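Side-chain contacts in sucrose 6(F)-phosphate phosphorylase (Thermoanaerobacterium thermosaccharolyticum DSM 571, PDB 6S9V), which is a carbohydrate-active enzyme of the alpha-amylase family, built on an eight-stranded TIM barrel with an antiparallel beta sheet at its C-terminal end: residues I69-I74 with R190-E195; S106-D111 with S119-M124; L477-D480 with K485-I488. One frame throughout, in Å; residues are numbered along the deposited sequence.

Contact 1 of 3, residues I69-I74 with R190-E195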
ATOM      1  N   ILE A  69       8.992 -16.899   3.621  1.00 19.19           N
ATOM      2  CA  ILE A  69       9.450 -18.151   4.221  1.00 18.87           C
ATOM      3  C   ILE A  69       9.931 -17.937   5.647  1.00 20.54           C
ATOM      4  O   ILE A  69       9.722 -18.792   6.515  1.00 20.02           O
ATOM      5  CB  ILE A  69      10.562 -18.752   3.333  1.00 17.85           C
ATOM      6  CG1 ILE A  69       9.987 -19.143   1.966  1.00 17.87           C
ATOM      7  CG2 ILE A  69      11.220 -19.959   4.002  1.00 19.40           C
ATOM      8  CD1 ILE A  69      11.044 -19.547   0.953  1.00 20.17           C
ATOM      9  N   THR A  70      10.594 -16.811   5.890  1.00 21.51           N
ATOM     10  CA  THR A  70      11.120 -16.464   7.200  1.00 22.08           C
ATOM     11  C   THR A  70      11.350 -14.963   7.207  1.00 20.80           C
ATOM     12  O   THR A  70      11.584 -14.359   6.155  1.00 20.74           O
ATOM     13  CB  THR A  70      12.427 -17.208   7.515  1.00 23.07           C
ATOM     14  OG1 THR A  70      12.936 -16.780   8.786  1.00 22.88           O
ATOM     15  CG2 THR A  70      13.486 -16.932   6.453  1.00 22.72           C
ATOM     16  N   TYR A  71      11.265 -14.367   8.396  1.00 20.29           N
ATOM     17  CA  TYR A  71      11.631 -12.972   8.593  1.00 21.48           C
ATOM     18  C   TYR A  71      12.994 -12.806   9.258  1.00 21.82           C
ATOM     19  O   TYR A  71      13.434 -11.671   9.474  1.00 21.27           O
ATOM     20  CB  TYR A  71      10.583 -12.248   9.440  1.00 20.87           C
ATOM     21  CG  TYR A  71       9.198 -12.175   8.844  1.00 20.66           C
ATOM     22  CD1 TYR A  71       8.275 -13.191   9.056  1.00 20.77           C
ATOM     23  CD2 TYR A  71       8.800 -11.073   8.102  1.00 22.84           C
ATOM     24  CE1 TYR A  71       6.998 -13.112   8.545  1.00 20.36           C
ATOM     25  CE2 TYR A  71       7.521 -10.991   7.570  1.00 24.94           C
ATOM     26  CZ  TYR A  71       6.629 -12.015   7.790  1.00 21.83           C
ATOM     27  OH  TYR A  71       5.357 -11.919   7.273  1.00 21.15           O
ATOM     28  N   SER A  72      13.662 -13.904   9.598  1.00 20.88           N
ATOM     29  CA  SER A  72      14.919 -13.826  10.333  1.00 21.57           C
ATOM     30  C   SER A  72      16.100 -13.491   9.435  1.00 19.45           C
ATOM     31  O   SER A  72      17.208 -13.289   9.940  1.00 21.30           O
ATOM     32  CB  SER A  72      15.170 -15.141  11.076  1.00 29.99           C
ATOM     33  OG  SER A  72      15.267 -16.222  10.164  1.00 38.54           O
ATOM     34  N   GLU A  73      15.895 -13.419   8.124  1.00 19.27           N
ATOM     35  CA  GLU A  73      16.933 -12.961   7.217  1.00 20.79           C
ATOM     36  C   GLU A  73      16.283 -12.224   6.058  1.00 20.05           C
ATOM     37  O   GLU A  73      15.110 -12.435   5.731  1.00 20.19           O
ATOM     38  CB  GLU A  73      17.802 -14.107   6.679  1.00 24.20           C
ATOM     39  CG  GLU A  73      17.053 -15.078   5.808  1.00 28.51           C
ATOM     40  CD  GLU A  73      17.959 -15.993   4.992  1.00 34.90           C
ATOM     41  OE1 GLU A  73      19.166 -16.126   5.309  1.00 38.73           O
ATOM     42  OE2 GLU A  73      17.441 -16.592   4.029  1.00 34.53           O
ATOM     43  N   ILE A  74      17.071 -11.362   5.444  1.00 20.17           N
ATOM     44  CA  ILE A  74      16.703 -10.750   4.175  1.00 19.08           C
ATOM     45  C   ILE A  74      17.057 -11.724   3.058  1.00 19.29           C
ATOM     46  O   ILE A  74      18.049 -12.458   3.140  1.00 20.78           O
ATOM     47  CB  ILE A  74      17.426  -9.398   4.010  1.00 18.63           C
ATOM     48  CG1 ILE A  74      16.975  -8.417   5.106  1.00 20.11           C
ATOM     49  CG2 ILE A  74      17.203  -8.839   2.608  1.00 18.99           C
ATOM     50  CD1 ILE A  74      15.480  -8.175   5.174  1.00 20.96           C
ATOM     51  N   ARG A 190       0.704 -15.799  17.557  1.00 29.31           N
ATOM     52  CA  ARG A 190       0.961 -14.517  18.202  1.00 30.48           C
ATOM     53  C   ARG A 190       2.414 -14.422  18.641  1.00 29.75           C
ATOM     54  O   ARG A 190       3.033 -13.360  18.511  1.00 28.08           O
ATOM     55  CB  ARG A 190      -0.001 -14.314  19.369  1.00 32.45           C
ATOM     56  CG  ARG A 190      -1.432 -14.235  18.864  1.00 35.28           C
ATOM     57  CD  ARG A 190      -2.409 -13.642  19.836  1.00 40.85           C
ATOM     58  NE  ARG A 190      -3.669 -13.379  19.137  1.00 44.59           N
ATOM     59  CZ  ARG A 190      -4.610 -12.536  19.547  1.00 44.80           C
ATOM     60  NH1 ARG A 190      -4.456 -11.843  20.669  1.00 42.51           N
ATOM     61  NH2 ARG A 190      -5.712 -12.383  18.821  1.00 45.86           N
ATOM     62  N   GLU A 191       2.986 -15.533  19.122  1.00 29.84           N
ATOM     63  CA  GLU A 191       4.409 -15.563  19.446  1.00 30.05           C
ATOM     64  C   GLU A 191       5.252 -15.320  18.201  1.00 25.85           C
ATOM     65  O   GLU A 191       6.255 -14.596  18.246  1.00 23.78           O
ATOM     66  CB  GLU A 191       4.778 -16.916  20.061  1.00 36.90           C
ATOM     67  CG  GLU A 191       4.231 -17.165  21.457  1.00 49.84           C
ATOM     68  CD  GLU A 191       4.510 -18.578  21.948  1.00 61.39           C
ATOM     69  OE1 GLU A 191       4.829 -19.455  21.117  1.00 64.37           O
ATOM     70  OE2 GLU A 191       4.412 -18.817  23.168  1.00 66.84           O
ATOM     71  N   PHE A 192       4.867 -15.946  17.086  1.00 26.02           N
ATOM     72  CA  PHE A 192       5.562 -15.760  15.815  1.00 28.13           C
ATOM     73  C   PHE A 192       5.547 -14.301  15.381  1.00 28.59           C
ATOM     74  O   PHE A 192       6.589 -13.737  15.027  1.00 26.76           O
ATOM     75  CB  PHE A 192       4.906 -16.656  14.763  1.00 26.57           C
ATOM     76  CG  PHE A 192       5.406 -16.444  13.364  1.00 25.48           C
ATOM     77  CD1 PHE A 192       6.649 -16.920  12.975  1.00 26.64           C
ATOM     78  CD2 PHE A 192       4.621 -15.795  12.430  1.00 25.99           C
ATOM     79  CE1 PHE A 192       7.104 -16.733  11.682  1.00 27.54           C
ATOM     80  CE2 PHE A 192       5.071 -15.612  11.131  1.00 26.96           C
ATOM     81  CZ  PHE A 192       6.312 -16.085  10.763  1.00 27.15           C
ATOM     82  N   LEU A 193       4.375 -13.664  15.421  1.00 27.36           N
ATOM     83  CA  LEU A 193       4.281 -12.269  15.015  1.00 26.29           C
ATOM     84  C   LEU A 193       5.081 -11.372  15.952  1.00 25.34           C
ATOM     85  O   LEU A 193       5.735 -10.426  15.503  1.00 25.01           O
ATOM     86  CB  LEU A 193       2.817 -11.830  14.963  1.00 27.52           C
ATOM     87  CG  LEU A 193       1.912 -12.581  13.982  1.00 25.77           C
ATOM     88  CD1 LEU A 193       0.485 -12.073  14.081  1.00 24.29           C
ATOM     89  CD2 LEU A 193       2.420 -12.462  12.551  1.00 26.27           C
ATOM     90  N   LEU A 194       5.037 -11.654  17.262  1.00 26.13           N
ATOM     91  CA  LEU A 194       5.836 -10.889  18.216  1.00 26.02           C
ATOM     92  C   LEU A 194       7.322 -10.983  17.904  1.00 25.88           C
ATOM     93  O   LEU A 194       8.060 -10.001  18.051  1.00 26.65           O
ATOM     94  CB  LEU A 194       5.583 -11.384  19.639  1.00 29.40           C
ATOM     95  CG  LEU A 194       4.258 -11.059  20.309  1.00 39.87           C
ATOM     96  CD1 LEU A 194       4.352 -11.386  21.796  1.00 43.57           C
ATOM     97  CD2 LEU A 194       3.903  -9.608  20.111  1.00 45.67           C
ATOM     98  N   GLU A 195       7.790 -12.169  17.506  1.00 26.16           N
ATOM     99  CA  GLU A 195       9.196 -12.332  17.164  1.00 27.86           C
ATOM    100  C   GLU A 195       9.569 -11.503  15.942  1.00 24.85           C
ATOM    101  O   GLU A 195      10.698 -11.014  15.850  1.00 25.80           O
ATOM    102  CB  GLU A 195       9.509 -13.810  16.917  1.00 34.52           C
ATOM    103  CG  GLU A 195      10.957 -14.082  16.525  1.00 45.62           C
ATOM    104  CD  GLU A 195      11.953 -13.583  17.555  1.00 55.42           C
ATOM    105  OE1 GLU A 195      11.614 -13.567  18.759  1.00 57.43           O
ATOM    106  OE2 GLU A 195      13.068 -13.181  17.156  1.00 57.97           O
TER
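Y71 and F192 meet ring to ring at the C-terminal end of the TIM barrel strands, where helix 187-202 passes. Y71 belongs to the loop between strand 51-54 and helix 81-88. F192 sits on helix 187-202, the helix that runs into barrel strand 207-210.

The aromatic contact is oblique. The ring centroids of Y71 and F192 are 6.0 Å apart and the planes are inclined at 61°. One corner of the phenylalanine does the touching: F192 CZ comes to the edge of the tyrosine ring, near its plane, 3.8 Å from Y71 CE1. The bond from CA to CB of Y71 already points at the helix. F192 gets there through its torsion. Its CG lies anti to the backbone N (chi1 173°), and this swings the ring off the helix toward the loop. F58 and L97 also pack on Y71, and Y108 meets the F192 ring, so the pair is part of a larger apolar cluster.

The polar contacts lie outside the ring pair. Y71 OH is hydrogen-bonded to the backbone N of M98, just after barrel strand 92-97. Y71 O is bonded to NE1 of W81. The tyrosine is therefore held at both ends, and the hydroxyl of this buried residue is satisfied.

Two neighbours of Y71 are linked across its backbone: T70 OG1 and S72 OG share a hydrogen bond of 2.8 Å, which either hydroxyl could donate.

Contact 2 of 3, residues S106-D111 with S119-M124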
ATOM      1  N   SER A 106       7.889 -22.454   4.492  1.00 23.15           N
ATOM      2  CA  SER A 106       8.441 -22.172   5.808  1.00 24.27           C
ATOM      3  C   SER A 106       8.618 -23.470   6.597  1.00 23.07           C
ATOM      4  O   SER A 106       7.940 -24.472   6.359  1.00 22.21           O
ATOM      5  CB  SER A 106       7.529 -21.217   6.572  1.00 23.60           C
ATOM      6  OG  SER A 106       6.254 -21.800   6.787  1.00 23.25           O
ATOM      7  N   ILE A 107       9.546 -23.439   7.561  1.00 21.69           N
ATOM      8  CA  ILE A 107       9.777 -24.613   8.391  1.00 22.90           C
ATOM      9  C   ILE A 107       8.484 -25.009   9.097  1.00 22.52           C
ATOM     10  O   ILE A 107       8.179 -26.194   9.257  1.00 22.12           O
ATOM     11  CB  ILE A 107      10.917 -24.356   9.394  1.00 23.17           C
ATOM     12  CG1 ILE A 107      11.275 -25.649  10.136  1.00 23.90           C
ATOM     13  CG2 ILE A 107      10.530 -23.242  10.378  1.00 22.93           C
ATOM     14  CD1 ILE A 107      12.470 -25.523  11.071  1.00 26.08           C
ATOM     15  N   TYR A 108       7.680 -24.013   9.482  1.00 22.61           N
ATOM     16  CA  TYR A 108       6.461 -24.295  10.234  1.00 25.46           C
ATOM     17  C   TYR A 108       5.522 -25.177   9.425  1.00 23.11           C
ATOM     18  O   TYR A 108       5.034 -26.202   9.910  1.00 23.24           O
ATOM     19  CB  TYR A 108       5.770 -22.980  10.594  1.00 28.93           C
ATOM     20  CG  TYR A 108       6.716 -21.957  11.180  1.00 30.66           C
ATOM     21  CD1 TYR A 108       7.270 -22.130  12.434  1.00 31.71           C
ATOM     22  CD2 TYR A 108       7.089 -20.842  10.444  1.00 33.41           C
ATOM     23  CE1 TYR A 108       8.153 -21.200  12.956  1.00 33.84           C
ATOM     24  CE2 TYR A 108       7.972 -19.911  10.955  1.00 36.06           C
ATOM     25  CZ  TYR A 108       8.499 -20.098  12.212  1.00 36.71           C
ATOM     26  OH  TYR A 108       9.381 -19.173  12.722  1.00 41.19           O
ATOM     27  N   PHE A 109       5.280 -24.808   8.167  1.00 21.32           N
ATOM     28  CA  PHE A 109       4.353 -25.590   7.362  1.00 21.97           C
ATOM     29  C   PHE A 109       4.978 -26.865   6.812  1.00 24.06           C
ATOM     30  O   PHE A 109       4.281 -27.880   6.688  1.00 26.04           O
ATOM     31  CB  PHE A 109       3.801 -24.763   6.206  1.00 20.08           C
ATOM     32  CG  PHE A 109       2.599 -25.387   5.571  1.00 20.64           C
ATOM     33  CD1 PHE A 109       1.377 -25.381   6.227  1.00 21.90           C
ATOM     34  CD2 PHE A 109       2.690 -26.018   4.347  1.00 22.50           C
ATOM     35  CE1 PHE A 109       0.272 -25.978   5.664  1.00 24.21           C
ATOM     36  CE2 PHE A 109       1.586 -26.605   3.778  1.00 23.94           C
ATOM     37  CZ  PHE A 109       0.376 -26.584   4.433  1.00 23.36           C
ATOM     38  N   GLN A 110       6.270 -26.853   6.473  1.00 22.47           N
ATOM     39  CA  GLN A 110       6.888 -28.088   6.000  1.00 22.28           C
ATOM     40  C   GLN A 110       6.927 -29.139   7.106  1.00 25.04           C
ATOM     41  O   GLN A 110       6.780 -30.338   6.835  1.00 26.63           O
ATOM     42  CB  GLN A 110       8.278 -27.819   5.424  1.00 23.52           C
ATOM     43  CG  GLN A 110       8.189 -27.080   4.088  1.00 27.31           C
ATOM     44  CD  GLN A 110       9.498 -27.009   3.332  1.00 31.16           C
ATOM     45  OE1 GLN A 110       9.552 -27.362   2.148  1.00 36.14           O
ATOM     46  NE2 GLN A 110      10.556 -26.567   3.997  1.00 27.56           N
ATOM     47  N   ASP A 111       7.141 -28.714   8.354  1.00 25.37           N
ATOM     48  CA  ASP A 111       7.085 -29.659   9.467  1.00 26.44           C
ATOM     49  C   ASP A 111       5.685 -30.243   9.592  1.00 27.12           C
ATOM     50  O   ASP A 111       5.519 -31.453   9.781  1.00 27.88           O
ATOM     51  CB  ASP A 111       7.496 -28.961  10.763  1.00 28.07           C
ATOM     52  CG  ASP A 111       7.749 -29.931  11.898  1.00 34.32           C
ATOM     53  OD1 ASP A 111       8.842 -30.533  11.934  1.00 38.04           O
ATOM     54  OD2 ASP A 111       6.862 -30.084  12.760  1.00 36.83           O
ATOM     55  N   SER A 119       2.802 -32.481  14.492  1.00 39.88           N
ATOM     56  CA  SER A 119       3.700 -31.344  14.391  1.00 37.30           C
ATOM     57  C   SER A 119       3.389 -30.340  15.494  1.00 38.32           C
ATOM     58  O   SER A 119       2.225 -30.043  15.778  1.00 36.17           O
ATOM     59  CB  SER A 119       3.564 -30.666  13.028  1.00 33.53           C
ATOM     60  OG  SER A 119       4.247 -29.428  13.027  1.00 31.60           O
ATOM     61  N   GLU A 120       4.441 -29.809  16.116  1.00 42.19           N
ATOM     62  CA  GLU A 120       4.249 -28.765  17.113  1.00 46.08           C
ATOM     63  C   GLU A 120       3.669 -27.492  16.510  1.00 37.35           C
ATOM     64  O   GLU A 120       3.160 -26.648  17.255  1.00 36.90           O
ATOM     65  CB  GLU A 120       5.570 -28.452  17.810  1.00 56.36           C
ATOM     66  CG  GLU A 120       6.642 -27.906  16.889  1.00 64.71           C
ATOM     67  CD  GLU A 120       7.822 -27.336  17.648  1.00 73.98           C
ATOM     68  OE1 GLU A 120       7.596 -26.584  18.621  1.00 76.93           O
ATOM     69  OE2 GLU A 120       8.974 -27.645  17.279  1.00 77.88           O
ATOM     70  N   TYR A 121       3.722 -27.335  15.185  1.00 30.30           N
ATOM     71  CA  TYR A 121       3.235 -26.134  14.523  1.00 29.06           C
ATOM     72  C   TYR A 121       1.856 -26.305  13.896  1.00 27.89           C
ATOM     73  O   TYR A 121       1.367 -25.368  13.255  1.00 25.88           O
ATOM     74  CB  TYR A 121       4.220 -25.699  13.427  1.00 30.13           C
ATOM     75  CG  TYR A 121       5.647 -25.547  13.893  1.00 32.43           C
ATOM     76  CD1 TYR A 121       6.002 -24.541  14.775  1.00 35.79           C
ATOM     77  CD2 TYR A 121       6.640 -26.411  13.450  1.00 34.38           C
ATOM     78  CE1 TYR A 121       7.305 -24.395  15.208  1.00 41.27           C
ATOM     79  CE2 TYR A 121       7.949 -26.272  13.873  1.00 40.17           C
ATOM     80  CZ  TYR A 121       8.275 -25.260  14.753  1.00 44.70           C
ATOM     81  OH  TYR A 121       9.572 -25.107  15.186  1.00 50.03           O
ATOM     82  N   ALA A 122       1.209 -27.459  14.081  1.00 28.66           N
ATOM     83  CA  ALA A 122      -0.061 -27.720  13.408  1.00 29.52           C
ATOM     84  C   ALA A 122      -1.080 -26.625  13.696  1.00 28.13           C
ATOM     85  O   ALA A 122      -1.825 -26.205  12.800  1.00 25.29           O
ATOM     86  CB  ALA A 122      -0.605 -29.084  13.837  1.00 32.37           C
ATOM     87  N   ASP A 123      -1.110 -26.127  14.934  1.00 30.03           N
ATOM     88  CA  ASP A 123      -2.109 -25.149  15.355  1.00 31.22           C
ATOM     89  C   ASP A 123      -1.888 -23.766  14.755  1.00 28.17           C
ATOM     90  O   ASP A 123      -2.760 -22.902  14.906  1.00 27.34           O
ATOM     91  CB  ASP A 123      -2.104 -25.050  16.886  1.00 35.19           C
ATOM     92  CG  ASP A 123      -3.281 -24.252  17.436  1.00 35.77           C
ATOM     93  OD1 ASP A 123      -4.434 -24.529  17.045  1.00 33.23           O
ATOM     94  OD2 ASP A 123      -3.047 -23.347  18.267  1.00 37.04           O
ATOM     95  N   MET A 124      -0.757 -23.528  14.084  1.00 26.42           N
ATOM     96  CA  MET A 124      -0.539 -22.237  13.444  1.00 25.50           C
ATOM     97  C   MET A 124      -1.402 -22.052  12.204  1.00 24.51           C
ATOM     98  O   MET A 124      -1.564 -20.916  11.744  1.00 23.43           O
ATOM     99  CB  MET A 124       0.932 -22.070  13.055  1.00 26.34           C
ATOM    100  CG  MET A 124       1.883 -21.965  14.219  1.00 27.38           C
ATOM    101  SD  MET A 124       3.603 -21.840  13.701  1.00 27.00           S
ATOM    102  CE  MET A 124       3.606 -20.209  12.980  1.00 26.32           C
TER
HETATM  103  O   HOH W   1       7.241 -30.801  15.052  1.00 33.39           O
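Helix 107-115 packs against the type I beta turn S119-A122 that follows it, through Y108, D111, S119 and Y121. S106 stands at the helix N-cap. Its OG accepts a weak capping bond from F109 N.

Y108 and Y121 form an edge-to-face (T-shaped) pair with planes at 82°. The edge of Y108 points at the face of Y121, and Y108 CD1 lies 3.6 Å from Y121 CE1. E120 CG covers the opposite face of Y121, so that ring is sandwiched. D111 CB sits at the edge of Y121, in its plane.

M124 closes on the Y108 ring as a Met-aromatic contact. A bend at its last torsion (chi3 70°) brings CE over one ring face, 4.3 Å from the Y108 centroid, while SD approaches obliquely, 3.9 Å from Y108 CD1. I107 CG2 lies over the other face of Y108. L188 and V189 of helix 187-202 pack behind M124.

The polar link is a single direct bond. S119 OG donates to D111 OD2 at 2.7 Å, and OD2 accepts through its anti lone pair, away from the other oxygen. The D111 side chain extends anti to its own N (chi1 -168°), which carries OD2 across to the turn. S119 OG also accepts from Y121 N at 3.1 Å, so this buried hydroxyl is gripped twice.

The bond from Y121 N makes an ST turn within the type I turn. Both elements lie in the long excursion between barrel strand 92-97 and helix 187-202, the position of domain B in the alpha-amylase family.

Contact 3 of 3, residues L477-D480 with K485-I488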
ATOM      1  N   LEU A 477      -1.325  26.607  -3.155  1.00 23.89           N
ATOM      2  CA  LEU A 477      -1.368  25.929  -4.440  1.00 23.13           C
ATOM      3  C   LEU A 477      -2.495  26.505  -5.278  1.00 25.65           C
ATOM      4  O   LEU A 477      -3.619  26.669  -4.795  1.00 25.61           O
ATOM      5  CB  LEU A 477      -1.585  24.432  -4.224  1.00 21.35           C
ATOM      6  CG  LEU A 477      -1.872  23.575  -5.462  1.00 21.42           C
ATOM      7  CD1 LEU A 477      -0.640  23.513  -6.358  1.00 22.45           C
ATOM      8  CD2 LEU A 477      -2.335  22.176  -5.060  1.00 22.82           C
ATOM      9  N   PHE A 478      -2.199  26.817  -6.534  1.00 26.71           N
ATOM     10  CA  PHE A 478      -3.236  27.151  -7.494  1.00 25.44           C
ATOM     11  C   PHE A 478      -3.040  26.286  -8.727  1.00 24.39           C
ATOM     12  O   PHE A 478      -1.947  26.274  -9.303  1.00 27.86           O
ATOM     13  CB  PHE A 478      -3.213  28.625  -7.885  1.00 26.42           C
ATOM     14  CG  PHE A 478      -4.271  28.988  -8.881  1.00 29.56           C
ATOM     15  CD1 PHE A 478      -4.033  28.881 -10.242  1.00 29.62           C
ATOM     16  CD2 PHE A 478      -5.521  29.394  -8.456  1.00 34.26           C
ATOM     17  CE1 PHE A 478      -5.013  29.194 -11.151  1.00 33.45           C
ATOM     18  CE2 PHE A 478      -6.508  29.716  -9.375  1.00 37.31           C
ATOM     19  CZ  PHE A 478      -6.252  29.607 -10.718  1.00 35.54           C
ATOM     20  N   ILE A 479      -4.092  25.577  -9.131  1.00 22.28           N
ATOM     21  CA  ILE A 479      -4.095  24.801 -10.367  1.00 21.36           C
ATOM     22  C   ILE A 479      -5.235  25.297 -11.245  1.00 23.33           C
ATOM     23  O   ILE A 479      -6.384  25.378 -10.797  1.00 24.29           O
ATOM     24  CB  ILE A 479      -4.243  23.288 -10.116  1.00 21.14           C
ATOM     25  CG1 ILE A 479      -3.068  22.738  -9.311  1.00 19.73           C
ATOM     26  CG2 ILE A 479      -4.352  22.539 -11.471  1.00 21.85           C
ATOM     27  CD1 ILE A 479      -3.294  21.333  -8.750  1.00 19.01           C
ATOM     28  N   ASP A 480      -4.907  25.648 -12.483  1.00 23.92           N
ATOM     29  CA  ASP A 480      -5.895  25.889 -13.530  1.00 25.88           C
ATOM     30  C   ASP A 480      -6.121  24.557 -14.236  1.00 26.69           C
ATOM     31  O   ASP A 480      -5.249  24.089 -14.976  1.00 26.05           O
ATOM     32  CB  ASP A 480      -5.401  26.965 -14.492  1.00 27.46           C
ATOM     33  CG  ASP A 480      -6.405  27.293 -15.584  1.00 34.17           C
ATOM     34  OD1 ASP A 480      -7.421  26.575 -15.718  1.00 35.87           O
ATOM     35  OD2 ASP A 480      -6.178  28.293 -16.303  1.00 37.15           O
ATOM     36  N   LYS A 485      -1.778  24.185 -15.483  1.00 25.56           N
ATOM     37  CA  LYS A 485      -0.744  25.047 -14.936  1.00 25.00           C
ATOM     38  C   LYS A 485      -0.843  25.051 -13.416  1.00 24.13           C
ATOM     39  O   LYS A 485      -1.912  25.308 -12.853  1.00 25.61           O
ATOM     40  CB  LYS A 485      -0.878  26.465 -15.479  1.00 29.83           C
ATOM     41  CG  LYS A 485       0.296  27.367 -15.121  1.00 33.81           C
ATOM     42  CD  LYS A 485       0.101  28.757 -15.681  1.00 40.18           C
ATOM     43  CE  LYS A 485       1.362  29.586 -15.575  1.00 46.78           C
ATOM     44  NZ  LYS A 485       1.103  30.993 -15.988  1.00 52.01           N
ATOM     45  N   THR A 486       0.274  24.769 -12.759  1.00 23.50           N
ATOM     46  CA  THR A 486       0.328  24.569 -11.317  1.00 24.29           C
ATOM     47  C   THR A 486       1.313  25.572 -10.743  1.00 24.48           C
ATOM     48  O   THR A 486       2.498  25.552 -11.097  1.00 25.48           O
ATOM     49  CB  THR A 486       0.752  23.135 -10.984  1.00 25.32           C
ATOM     50  OG1 THR A 486      -0.197  22.214 -11.534  1.00 25.92           O
ATOM     51  CG2 THR A 486       0.843  22.931  -9.488  1.00 25.80           C
ATOM     52  N   THR A 487       0.824  26.451  -9.871  1.00 23.27           N
ATOM     53  CA  THR A 487       1.646  27.480  -9.258  1.00 24.08           C
ATOM     54  C   THR A 487       1.512  27.386  -7.745  1.00 23.63           C
ATOM     55  O   THR A 487       0.421  27.128  -7.224  1.00 24.09           O
ATOM     56  CB  THR A 487       1.228  28.880  -9.733  1.00 29.70           C
ATOM     57  OG1 THR A 487       1.308  28.950 -11.166  1.00 31.66           O
ATOM     58  CG2 THR A 487       2.137  29.935  -9.134  1.00 35.47           C
ATOM     59  N   ILE A 488       2.613  27.626  -7.051  1.00 22.92           N
ATOM     60  CA  ILE A 488       2.628  27.694  -5.592  1.00 22.68           C
ATOM     61  C   ILE A 488       3.130  29.079  -5.211  1.00 24.92           C
ATOM     62  O   ILE A 488       4.288  29.428  -5.485  1.00 27.57           O
ATOM     63  CB  ILE A 488       3.494  26.594  -4.968  1.00 23.29           C
ATOM     64  CG1 ILE A 488       2.910  25.217  -5.282  1.00 24.39           C
ATOM     65  CG2 ILE A 488       3.602  26.814  -3.457  1.00 25.68           C
ATOM     66  CD1 ILE A 488       3.766  24.063  -4.800  1.00 25.64           C
TER
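L477-D480 and K485-I488 are facing strands of a beta hairpin in the C-terminal antiparallel sheet. Their axes come within 4.7 Å and run at 166°.

F478 and T487 are a hydrogen-bonded pair, joined by two bonds, each residue giving its N-H and receiving at its O. F478 N donates to T487 O at 2.7 Å, and T487 N donates back to F478 O at 2.8 Å. Both bonds are close to straight. Near the turn, D480 N donates to K485 O at 3.0 Å, and I479 CA adds a CA-H...O contact to the same oxygen at 3.3 Å. L477, I479, T486 and I488 turn their backbone groups to the neighbouring strands. L477 and I479 bond to L466 and I464 of strand 463-470. T486 and I488 bond to V502 and Y500 on the far side of the hairpin.

Several polar groups find partners in or beside the turn. D480 OD1 accepts from K482 N, and T483 OG1 accepts from K485 N. The first torsion of T486 (chi1 -60°) places OG1 beside its own backbone N, where it bonds to Y484 O. CG2 of T486 is left to make the apolar contact, 3.5 Å from L477 CD1.

L477, I479, T486 and I488 share one face of the sheet. L477 reaches obliquely across T486, and its CD1 also lies 4.1 Å from I488 CG1. I479 runs alongside T486, pointing the same way, with I479 CG1 3.7 Å from T486 OG1. Helix 372-384 covers this face with A377, I381 and F384. F478 and T487 are on the other face.

Backbone bonds thus set the register, while side chains on one face pack. L477, I479 and I488 make this face apolar, and the bond of T486 OG1 to Y484 O satisfies a hydroxyl within it.

Contacts 1 and 2 belong together. Contact 2 is nested in the chain loop closed by contact 1, and the two touch where F192 CE1 lies 3.4 Å from Y108 CE2. Helix 187-202 serves both, through F192 in one and as backing for M124 in the other. Both are partly buried and rest on aromatic side chains, but contact 2 adds a serine-carboxylate bond where contact 1 has no direct polar link. Contact 3 is more buried and lies on the opposite side of the chain's centre, about 47 Å from contact 1 between centres. It is held by paired backbone bonds, as expected within one sheet.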